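PDB 6LCJ: alpha-galactosidase from Thermus thermophilus, which probably hydrolyses terminal alpha-galactosyl units from galactosides and galacto-oligosaccharides, as a hexameric family 36 glycoside hydrolase. Local coordinates for residues R201-W206 and P236-A241; P250-R255 and N279-E284; L272-A277 and L306-L311. All blocks are in the same frame, centred on the assembly; numbering follows the deposited sequence.

In the fold
All three contacts belong to the alpha-galactosidase TIM barrel and involve chain that follows its strands 192-195, 229-234 and 298-303. Contacts 1 and 3 have centres about 11 Å apart and share a small antiparallel sheet: strand 238-240 of contact 1 pairs with strand 270-274 of contact 3, Val239 O lying 2.8 Å from Tyr273 N. Contact 2 sits about 10 Å from contact 3 and 13 Å from contact 1, centre to centre; Trp252 O lies 2.9 Å from Asp276 N, and Phe237 packs on Val282. TIM-barrel enzymes keep their active site at the C-terminal strand ends, where contacts 1 and 3 arise, but no ligand marks it here.

Contact 1. Residues R201-W206 and P236-A241; sequences RALGDW and PFLVTA
Leu203 leans on Leu238 and Thr240 in a buried contact within the TIM barrel, between the chain that follows parallel strand 192-195 and the chain that follows its neighbour 229-234. The first segment turns tightly: Ala202 to Asp205 form a type II beta turn closed by Asp205 N to Ala202 O, and Arg201 and Ala202 together face Asp205 in a classic beta bulge. The second segment carries strand 238-240, an outer strand, within this chain, of a small antiparallel sheet.

Leu203, at the second position of the turn, does most of the touching. With CG anti to its carbonyl carbon (chi1 -63°), it carries CD1 to 3.6 Å from Thr240 CG2, the two side chains crossing at about a right angle. The same methyl lies 4.3 Å from Leu238 CD2, while Leu203 CB rests 3.6 Å from Leu238 O. Gly204, next in the turn, has a positive phi of 88°, at which a beta carbon would press on the carbonyl O of Leu203 and, in addition, lie about 3.6 Å from Val239 CG2. Outside the two segments, Trp268 packs on Leu203, and Ser243 OG bonds both Leu203 O and Thr240 N, tying the turn to the strand.

The polar links inside the contact run through water. One water accepts from Leu203 N and lies 2.7 Å from Thr240 OG1, to which it is also hydrogen-bonded. The other is held at the edge of the Trp206 indole, in its plane, while Ala202 O sits over one face of that ring and Phe234 meets it edge-to-face. This second water accepts from Trp206 NE1 at 2.9 Å and can donate to Leu238 O, also at 2.9 Å.

Contact 2. Residues P250-R255 and N279-E284; sequences PDWVLR and NEEVVE
Trp252, Val282 and Glu281 carry this contact. Val282 CG2 sits over one face of the indole, 3.6 Å from the centroid of the five-membered ring and 23° off its normal, a CH-pi contact tight enough to bring CG2 within 3.3 Å of Trp252 CG. One helix residue earlier, Glu281 runs extended alongside the NE1-CZ2 side of the indole, CG 3.6 Å from Trp252 CZ2 and CD at the ring edge, its carboxylate turned 80° from the ring plane. Arg249 holds that carboxylate in a salt bridge, and Trp285 meets the indole edge-to-face. With an alanine here instead of Trp252, the Val282 methyl would probably lose the face it rests on and the aliphatic part of Glu281 its neighbour, opening a gap beside the helix.

Asn279 works from the start of the helix. Its ND2 lies 3.7 Å from Trp252 CD1, the amide turned 76° from the ring plane, and donates to a water that also bonds weakly to Glu281 OE1, while OD1 accepts from Glu281 N at 2.8 Å. His3 of a second subunit packs on Asn279. The result is an N-capped helix, 280-296, of the TIM barrel, its first turn laid against a 3-10 segment.

Contact 3. Residues L272-A277 and L306-L311; sequences LYALDA and LYAAAL
The methyl of Ala274 is the central bump: it fits between Ala308 and Leu311 of the other segment, with CB 3.7 Å from Ala308 O and 4.1 Å from Ala308 CB, and Leu311 CD1 closes in at 4.3 Å. Three residues on, Ala277 repeats the theme, its CB set against Ala309, 3.6 Å from Ala309 O and 3.9 Å from Ala309 CB. Between these two methyls the chain leaves strand 270-274.

With alanines at four of the contact positions, the backbones can come close: CA atoms of Ala274 and Ala308 are 5.4 Å apart. Two larger side chains, Leu272 and Tyr307, meet at one end of the contact. Tyr307 has CG between its backbone N and carbonyl carbon (chi1 75°), which swings the ring out so that its hydroxyl reaches Leu272. There OH meets CD1 of Leu272 at 3.9 Å, the two side chains crossing at about a right angle, and the same hydroxyl is hydrogen-bonded to Ala264 O on the neighbouring strand 263-267. Leu238 of strand 238-240 packs on both Tyr307 and Ala308, and helix 317-331 adds Ala323 against Ala277 and Tyr320 against Ala309.

In the fold this joins the last part of an antiparallel strand to the loop that follows barrel strand 298-303, two regions linked through helix 280-296. Between the segments, one water supplies a polar bridge, accepting from Ala277 N and donating to Ala308 O at 3.2 Å. The chemistry is otherwise that of methyl groups set against methyls and carbonyl oxygens, so adhesion probably rests mainly on close fit and the burial of apolar surface.

Contact 1. Residues R201-W206 and P236-A241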
loop_
_atom_site.group_PDB
_atom_site.type_symbol
_atom_site.label_atom_id
_atom_site.label_comp_id
_atom_site.label_asym_id
_atom_site.label_seq_id
_atom_site.Cartn_x
_atom_site.Cartn_y
_atom_site.Cartn_z
ATOM N N ARG E 201 35.569 -29.228 11.951
ATOM C CA ARG E 201 36.033 -27.844 12.026
ATOM C C ARG E 201 34.989 -26.864 11.507
ATOM O O ARG E 201 34.884 -25.746 12.026
ATOM C CB ARG E 201 37.336 -27.675 11.248
ATOM C CG ARG E 201 38.499 -28.507 11.770
ATOM C CD ARG E 201 39.704 -28.426 10.835
ATOM N NE ARG E 201 40.265 -27.075 10.814
ATOM C CZ ARG E 201 40.947 -26.536 11.824
ATOM N NH1 ARG E 201 41.161 -27.240 12.936
ATOM N NH2 ARG E 201 41.419 -25.293 11.728
ATOM N N ALA E 202 34.206 -27.260 10.506
ATOM C CA ALA E 202 33.224 -26.382 9.881
ATOM C C ALA E 202 32.372 -27.208 8.932
ATOM O O ALA E 202 32.732 -28.329 8.562
ATOM C CB ALA E 202 33.895 -25.229 9.117
ATOM N N LEU E 203 31.239 -26.634 8.530
ATOM C CA LEU E 203 30.502 -27.197 7.409
ATOM C C LEU E 203 31.358 -27.118 6.154
ATOM O O LEU E 203 31.813 -26.035 5.775
ATOM C CB LEU E 203 29.196 -26.446 7.204
ATOM C CG LEU E 203 28.185 -26.513 8.338
ATOM C CD1 LEU E 203 26.995 -25.655 7.959
ATOM C CD2 LEU E 203 27.776 -27.972 8.654
ATOM N N GLY E 204 31.587 -28.257 5.511
ATOM C CA GLY E 204 32.482 -28.301 4.379
ATOM C C GLY E 204 33.935 -28.545 4.733
ATOM O O GLY E 204 34.729 -28.852 3.832
ATOM N N ASP E 205 34.296 -28.433 6.012
ATOM C CA ASP E 205 35.624 -28.764 6.532
ATOM C C ASP E 205 35.486 -29.945 7.500
ATOM O O ASP E 205 35.579 -29.791 8.721
ATOM C CB ASP E 205 36.251 -27.536 7.202
ATOM C CG ASP E 205 37.749 -27.702 7.470
ATOM O OD1 ASP E 205 38.302 -28.790 7.180
ATOM O OD2 ASP E 205 38.361 -26.743 7.987
ATOM N N TRP E 206 35.250 -31.129 6.938
ATOM C CA TRP E 206 34.978 -32.349 7.698
ATOM C C TRP E 206 36.294 -33.000 8.125
ATOM O O TRP E 206 36.720 -34.048 7.630
ATOM C CB TRP E 206 34.111 -33.287 6.872
ATOM C CG TRP E 206 32.835 -32.611 6.536
ATOM C CD1 TRP E 206 32.489 -32.037 5.342
ATOM C CD2 TRP E 206 31.745 -32.367 7.431
ATOM N NE1 TRP E 206 31.238 -31.479 5.434
ATOM C CE2 TRP E 206 30.760 -31.667 6.709
ATOM C CE3 TRP E 206 31.504 -32.681 8.777
ATOM C CZ2 TRP E 206 29.551 -31.273 7.288
ATOM C CZ3 TRP E 206 30.316 -32.288 9.346
ATOM C CH2 TRP E 206 29.348 -31.595 8.605
ATOM N N PRO E 236 26.638 -33.324 4.299
ATOM C CA PRO E 236 27.645 -33.222 3.226
ATOM C C PRO E 236 27.401 -32.108 2.208
ATOM O O PRO E 236 28.376 -31.594 1.648
ATOM C CB PRO E 236 27.598 -34.614 2.570
ATOM C CG PRO E 236 26.295 -35.204 2.989
ATOM C CD PRO E 236 25.966 -34.636 4.322
ATOM N N PHE E 237 26.154 -31.708 1.946
ATOM C CA PHE E 237 25.868 -30.704 0.927
ATOM C C PHE E 237 25.536 -29.335 1.508
ATOM O O PHE E 237 24.970 -28.489 0.800
ATOM C CB PHE E 237 24.732 -31.171 0.031
ATOM C CG PHE E 237 25.034 -32.436 -0.683
ATOM C CD1 PHE E 237 25.727 -32.425 -1.881
ATOM C CD2 PHE E 237 24.629 -33.651 -0.156
ATOM C CE1 PHE E 237 26.002 -33.609 -2.543
ATOM C CE2 PHE E 237 24.906 -34.814 -0.798
ATOM C CZ PHE E 237 25.582 -34.808 -1.996
ATOM N N LEU E 238 25.907 -29.087 2.757
ATOM C CA LEU E 238 25.580 -27.857 3.449
ATOM C C LEU E 238 26.852 -27.073 3.719
ATOM O O LEU E 238 27.885 -27.650 4.065
ATOM C CB LEU E 238 24.857 -28.162 4.759
ATOM C CG LEU E 238 23.803 -27.190 5.269
ATOM C CD1 LEU E 238 22.624 -27.173 4.351
ATOM C CD2 LEU E 238 23.396 -27.623 6.645
ATOM N N VAL E 239 26.766 -25.754 3.595
ATOM C CA VAL E 239 27.931 -24.895 3.740
ATOM C C VAL E 239 27.447 -23.522 4.190
ATOM O O VAL E 239 26.293 -23.156 3.966
ATOM C CB VAL E 239 28.700 -24.858 2.400
ATOM C CG1 VAL E 239 27.986 -23.985 1.384
ATOM C CG2 VAL E 239 30.100 -24.421 2.599
ATOM N N THR E 240 28.304 -22.778 4.875
ATOM C CA THR E 240 27.986 -21.403 5.252
ATOM C C THR E 240 28.945 -20.432 4.565
ATOM O O THR E 240 29.949 -20.828 3.970
ATOM C CB THR E 240 28.047 -21.199 6.774
ATOM O OG1 THR E 240 29.359 -21.524 7.250
ATOM C CG2 THR E 240 27.037 -22.074 7.474
ATOM N N ALA E 241 28.636 -19.134 4.662
ATOM C CA ALA E 241 29.530 -18.131 4.084
ATOM C C ALA E 241 30.925 -18.199 4.694
ATOM O O ALA E 241 31.914 -17.987 3.988
ATOM C CB ALA E 241 28.946 -16.730 4.251
HETATM O O HOH W 1 30.561 -23.412 8.676
HETATM O O HOH W 2 29.530 -29.960 3.629
#

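Contact 2. Residues P250-R255 and N279-E284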
loop_
_atom_site.group_PDB
_atom_site.type_symbol
_atom_site.label_atom_id
_atom_site.label_comp_id
_atom_site.label_asym_id
_atom_site.label_seq_id
_atom_site.Cartn_x
_atom_site.Cartn_y
_atom_site.Cartn_z
ATOM N N PRO E 250 33.700 -21.378 -5.171
ATOM C CA PRO E 250 32.420 -20.691 -5.449
ATOM C C PRO E 250 31.609 -21.332 -6.559
ATOM O O PRO E 250 30.379 -21.206 -6.565
ATOM C CB PRO E 250 32.872 -19.276 -5.848
ATOM C CG PRO E 250 34.248 -19.484 -6.383
ATOM C CD PRO E 250 34.843 -20.494 -5.447
ATOM N N ASP E 251 32.268 -21.990 -7.517
ATOM C CA ASP E 251 31.598 -22.766 -8.555
ATOM C C ASP E 251 30.914 -24.025 -8.019
ATOM O O ASP E 251 30.261 -24.732 -8.794
ATOM C CB ASP E 251 32.605 -23.157 -9.639
ATOM C CG ASP E 251 33.708 -24.061 -9.115
ATOM O OD1 ASP E 251 34.379 -23.682 -8.124
ATOM O OD2 ASP E 251 33.894 -25.154 -9.694
ATOM N N TRP E 252 31.054 -24.333 -6.734
ATOM C CA TRP E 252 30.344 -25.465 -6.152
ATOM C C TRP E 252 29.032 -25.075 -5.474
ATOM O O TRP E 252 28.224 -25.959 -5.165
ATOM C CB TRP E 252 31.237 -26.191 -5.141
ATOM C CG TRP E 252 32.266 -27.102 -5.767
ATOM C CD1 TRP E 252 32.612 -27.169 -7.083
ATOM C CD2 TRP E 252 33.068 -28.079 -5.090
ATOM N NE1 TRP E 252 33.577 -28.130 -7.272
ATOM C CE2 TRP E 252 33.878 -28.701 -6.064
ATOM C CE3 TRP E 252 33.182 -28.485 -3.758
ATOM C CZ2 TRP E 252 34.792 -29.704 -5.749
ATOM C CZ3 TRP E 252 34.088 -29.481 -3.446
ATOM C CH2 TRP E 252 34.882 -30.081 -4.441
ATOM N N VAL E 253 28.800 -23.788 -5.242
ATOM C CA VAL E 253 27.602 -23.338 -4.547
ATOM C C VAL E 253 26.399 -23.459 -5.474
ATOM O O VAL E 253 26.459 -23.069 -6.642
ATOM C CB VAL E 253 27.789 -21.899 -4.050
ATOM C CG1 VAL E 253 26.487 -21.349 -3.481
ATOM C CG2 VAL E 253 28.912 -21.868 -3.016
ATOM N N LEU E 254 25.309 -24.026 -4.962
ATOM C CA LEU E 254 24.056 -24.043 -5.708
ATOM C C LEU E 254 23.562 -22.617 -5.919
ATOM O O LEU E 254 23.424 -21.847 -4.960
ATOM C CB LEU E 254 23.009 -24.861 -4.969
ATOM C CG LEU E 254 21.665 -24.992 -5.684
ATOM C CD1 LEU E 254 21.832 -25.705 -7.016
ATOM C CD2 LEU E 254 20.699 -25.738 -4.779
ATOM N N ARG E 255 23.318 -22.259 -7.183
ATOM C CA ARG E 255 22.967 -20.897 -7.552
ATOM C C ARG E 255 21.658 -20.886 -8.326
ATOM O O ARG E 255 21.284 -21.875 -8.959
ATOM C CB ARG E 255 24.085 -20.241 -8.377
ATOM C CG ARG E 255 25.263 -19.838 -7.530
ATOM C CD ARG E 255 26.561 -19.688 -8.312
ATOM N NE ARG E 255 27.695 -19.531 -7.404
ATOM C CZ ARG E 255 27.950 -18.428 -6.700
ATOM N NH1 ARG E 255 27.161 -17.371 -6.791
ATOM N NH2 ARG E 255 28.995 -18.384 -5.895
ATOM N N ASN E 279 26.414 -30.944 -9.764
ATOM C CA ASN E 279 27.808 -30.796 -10.162
ATOM C C ASN E 279 28.533 -32.098 -9.827
ATOM O O ASN E 279 28.714 -32.426 -8.648
ATOM C CB ASN E 279 28.416 -29.593 -9.442
ATOM C CG ASN E 279 29.867 -29.331 -9.818
ATOM O OD1 ASN E 279 30.620 -30.234 -10.157
ATOM N ND2 ASN E 279 30.262 -28.073 -9.745
ATOM N N GLU E 280 28.946 -32.839 -10.868
ATOM C CA GLU E 280 29.579 -34.142 -10.668
ATOM C C GLU E 280 30.778 -34.042 -9.735
ATOM O O GLU E 280 31.043 -34.966 -8.956
ATOM C CB GLU E 280 29.984 -34.743 -12.023
ATOM C CG GLU E 280 31.325 -35.506 -12.031
ATOM C CD GLU E 280 31.213 -36.957 -11.539
ATOM O OE1 GLU E 280 30.064 -37.454 -11.362
ATOM O OE2 GLU E 280 32.281 -37.593 -11.319
ATOM N N GLU E 281 31.480 -32.914 -9.763
ATOM C CA GLU E 281 32.627 -32.734 -8.886
ATOM C C GLU E 281 32.207 -32.690 -7.421
ATOM O O GLU E 281 32.917 -33.200 -6.545
ATOM C CB GLU E 281 33.361 -31.461 -9.269
ATOM C CG GLU E 281 34.812 -31.424 -8.919
ATOM C CD GLU E 281 35.527 -30.299 -9.648
ATOM O OE1 GLU E 281 35.019 -29.871 -10.715
ATOM O OE2 GLU E 281 36.589 -29.849 -9.150
ATOM N N VAL E 282 31.055 -32.084 -7.136
ATOM C CA VAL E 282 30.583 -31.997 -5.761
ATOM C C VAL E 282 30.155 -33.366 -5.263
ATOM O O VAL E 282 30.498 -33.771 -4.148
ATOM C CB VAL E 282 29.440 -30.974 -5.660
ATOM C CG1 VAL E 282 28.607 -31.208 -4.396
ATOM C CG2 VAL E 282 29.995 -29.561 -5.720
ATOM N N VAL E 283 29.402 -34.099 -6.084
ATOM C CA VAL E 283 29.018 -35.467 -5.741
ATOM C C VAL E 283 30.247 -36.327 -5.489
ATOM O O VAL E 283 30.263 -37.161 -4.578
ATOM C CB VAL E 283 28.153 -36.067 -6.858
ATOM C CG1 VAL E 283 27.786 -37.489 -6.520
ATOM C CG2 VAL E 283 26.933 -35.218 -7.076
ATOM N N GLU E 284 31.281 -36.161 -6.314
ATOM C CA GLU E 284 32.524 -36.904 -6.133
ATOM C C GLU E 284 33.161 -36.574 -4.790
ATOM O O GLU E 284 33.651 -37.463 -4.082
ATOM C CB GLU E 284 33.466 -36.565 -7.286
ATOM C CG GLU E 284 34.716 -37.391 -7.437
ATOM C CD GLU E 284 35.506 -36.952 -8.673
ATOM O OE1 GLU E 284 35.032 -37.214 -9.811
ATOM O OE2 GLU E 284 36.577 -36.320 -8.507
HETATM O O HOH W 3 33.001 -27.169 -10.683
#

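Contact 3. Residues L272-A277 and L306-L311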
loop_
_atom_site.group_PDB
_atom_site.type_symbol
_atom_site.label_atom_id
_atom_site.label_comp_id
_atom_site.label_asym_id
_atom_site.label_seq_id
_atom_site.Cartn_x
_atom_site.Cartn_y
_atom_site.Cartn_z
ATOM N N LEU E 272 22.378 -20.559 5.776
ATOM C CA LEU E 272 22.860 -21.796 5.194
ATOM C C LEU E 272 22.780 -21.726 3.678
ATOM O O LEU E 272 21.876 -21.114 3.105
ATOM C CB LEU E 272 22.048 -22.994 5.687
ATOM C CG LEU E 272 21.906 -23.132 7.200
ATOM C CD1 LEU E 272 21.031 -24.328 7.503
ATOM C CD2 LEU E 272 23.273 -23.254 7.845
ATOM N N TYR E 273 23.735 -22.382 3.041
ATOM C CA TYR E 273 23.818 -22.472 1.600
ATOM C C TYR E 273 24.079 -23.924 1.265
ATOM O O TYR E 273 24.432 -24.720 2.132
ATOM C CB TYR E 273 24.916 -21.549 1.039
ATOM C CG TYR E 273 24.670 -20.107 1.400
ATOM C CD1 TYR E 273 23.646 -19.393 0.796
ATOM C CD2 TYR E 273 25.432 -19.474 2.353
ATOM C CE1 TYR E 273 23.397 -18.091 1.120
ATOM C CE2 TYR E 273 25.195 -18.152 2.685
ATOM C CZ TYR E 273 24.172 -17.470 2.065
ATOM O OH TYR E 273 23.924 -16.157 2.387
ATOM N N ALA E 274 23.886 -24.267 0.001
ATOM C CA ALA E 274 23.942 -25.645 -0.440
ATOM C C ALA E 274 25.069 -25.804 -1.446
ATOM O O ALA E 274 25.412 -24.864 -2.168
ATOM C CB ALA E 274 22.613 -26.078 -1.063
ATOM N N LEU E 275 25.654 -26.999 -1.473
ATOM C CA LEU E 275 26.517 -27.395 -2.571
ATOM C C LEU E 275 25.663 -28.037 -3.651
ATOM O O LEU E 275 24.664 -28.695 -3.357
ATOM C CB LEU E 275 27.603 -28.359 -2.096
ATOM C CG LEU E 275 28.530 -27.788 -1.023
ATOM C CD1 LEU E 275 29.412 -28.891 -0.459
ATOM C CD2 LEU E 275 29.368 -26.619 -1.543
ATOM N N ASP E 276 26.053 -27.824 -4.907
ATOM C CA ASP E 276 25.217 -28.191 -6.048
ATOM C C ASP E 276 25.381 -29.675 -6.331
ATOM O O ASP E 276 26.399 -30.102 -6.875
ATOM C CB ASP E 276 25.591 -27.341 -7.261
ATOM C CG ASP E 276 24.808 -27.702 -8.512
ATOM O OD1 ASP E 276 23.915 -28.577 -8.471
ATOM O OD2 ASP E 276 25.086 -27.075 -9.558
ATOM N N ALA E 277 24.365 -30.463 -5.982
ATOM C CA ALA E 277 24.427 -31.898 -6.202
ATOM C C ALA E 277 24.272 -32.274 -7.673
ATOM O O ALA E 277 24.361 -33.461 -8.009
ATOM C CB ALA E 277 23.359 -32.593 -5.343
ATOM N N LEU E 306 19.956 -33.515 4.240
ATOM C CA LEU E 306 20.017 -33.987 2.868
ATOM C C LEU E 306 19.023 -33.284 1.953
ATOM O O LEU E 306 19.136 -33.421 0.728
ATOM C CB LEU E 306 19.785 -35.498 2.832
ATOM C CG LEU E 306 20.861 -36.419 3.442
ATOM C CD1 LEU E 306 20.412 -37.871 3.326
ATOM C CD2 LEU E 306 22.183 -36.219 2.762
ATOM N N TYR E 307 18.054 -32.539 2.508
ATOM C CA TYR E 307 17.235 -31.664 1.674
ATOM C C TYR E 307 18.098 -30.683 0.866
ATOM O O TYR E 307 17.688 -30.238 -0.213
ATOM C CB TYR E 307 16.226 -30.891 2.542
ATOM C CG TYR E 307 16.879 -29.768 3.322
ATOM C CD1 TYR E 307 17.025 -28.501 2.773
ATOM C CD2 TYR E 307 17.378 -29.986 4.592
ATOM C CE1 TYR E 307 17.650 -27.490 3.468
ATOM C CE2 TYR E 307 18.000 -28.975 5.293
ATOM C CZ TYR E 307 18.135 -27.737 4.727
ATOM O OH TYR E 307 18.764 -26.750 5.431
ATOM N N ALA E 308 19.273 -30.306 1.381
ATOM C CA ALA E 308 20.097 -29.347 0.655
ATOM C C ALA E 308 20.462 -29.856 -0.732
ATOM O O ALA E 308 20.594 -29.063 -1.671
ATOM C CB ALA E 308 21.354 -29.016 1.451
ATOM N N ALA E 309 20.603 -31.172 -0.894
ATOM C CA ALA E 309 20.944 -31.739 -2.188
ATOM C C ALA E 309 19.765 -31.778 -3.158
ATOM O O ALA E 309 19.965 -32.091 -4.343
ATOM C CB ALA E 309 21.499 -33.149 -2.000
ATOM N N ALA E 310 18.548 -31.481 -2.695
ATOM C CA ALA E 310 17.355 -31.598 -3.528
ATOM C C ALA E 310 16.632 -30.269 -3.701
ATOM O O ALA E 310 15.520 -30.244 -4.235
ATOM C CB ALA E 310 16.403 -32.652 -2.958
ATOM N N LEU E 311 17.231 -29.164 -3.292
ATOM C CA LEU E 311 16.597 -27.882 -3.536
ATOM C C LEU E 311 16.424 -27.662 -5.044
ATOM O O LEU E 311 17.221 -28.149 -5.854
ATOM C CB LEU E 311 17.416 -26.764 -2.892
ATOM C CG LEU E 311 17.247 -26.829 -1.362
ATOM C CD1 LEU E 311 18.319 -26.032 -0.626
ATOM C CD2 LEU E 311 15.829 -26.407 -0.910
HETATM O O HOH W 4 22.022 -29.165 -4.502
#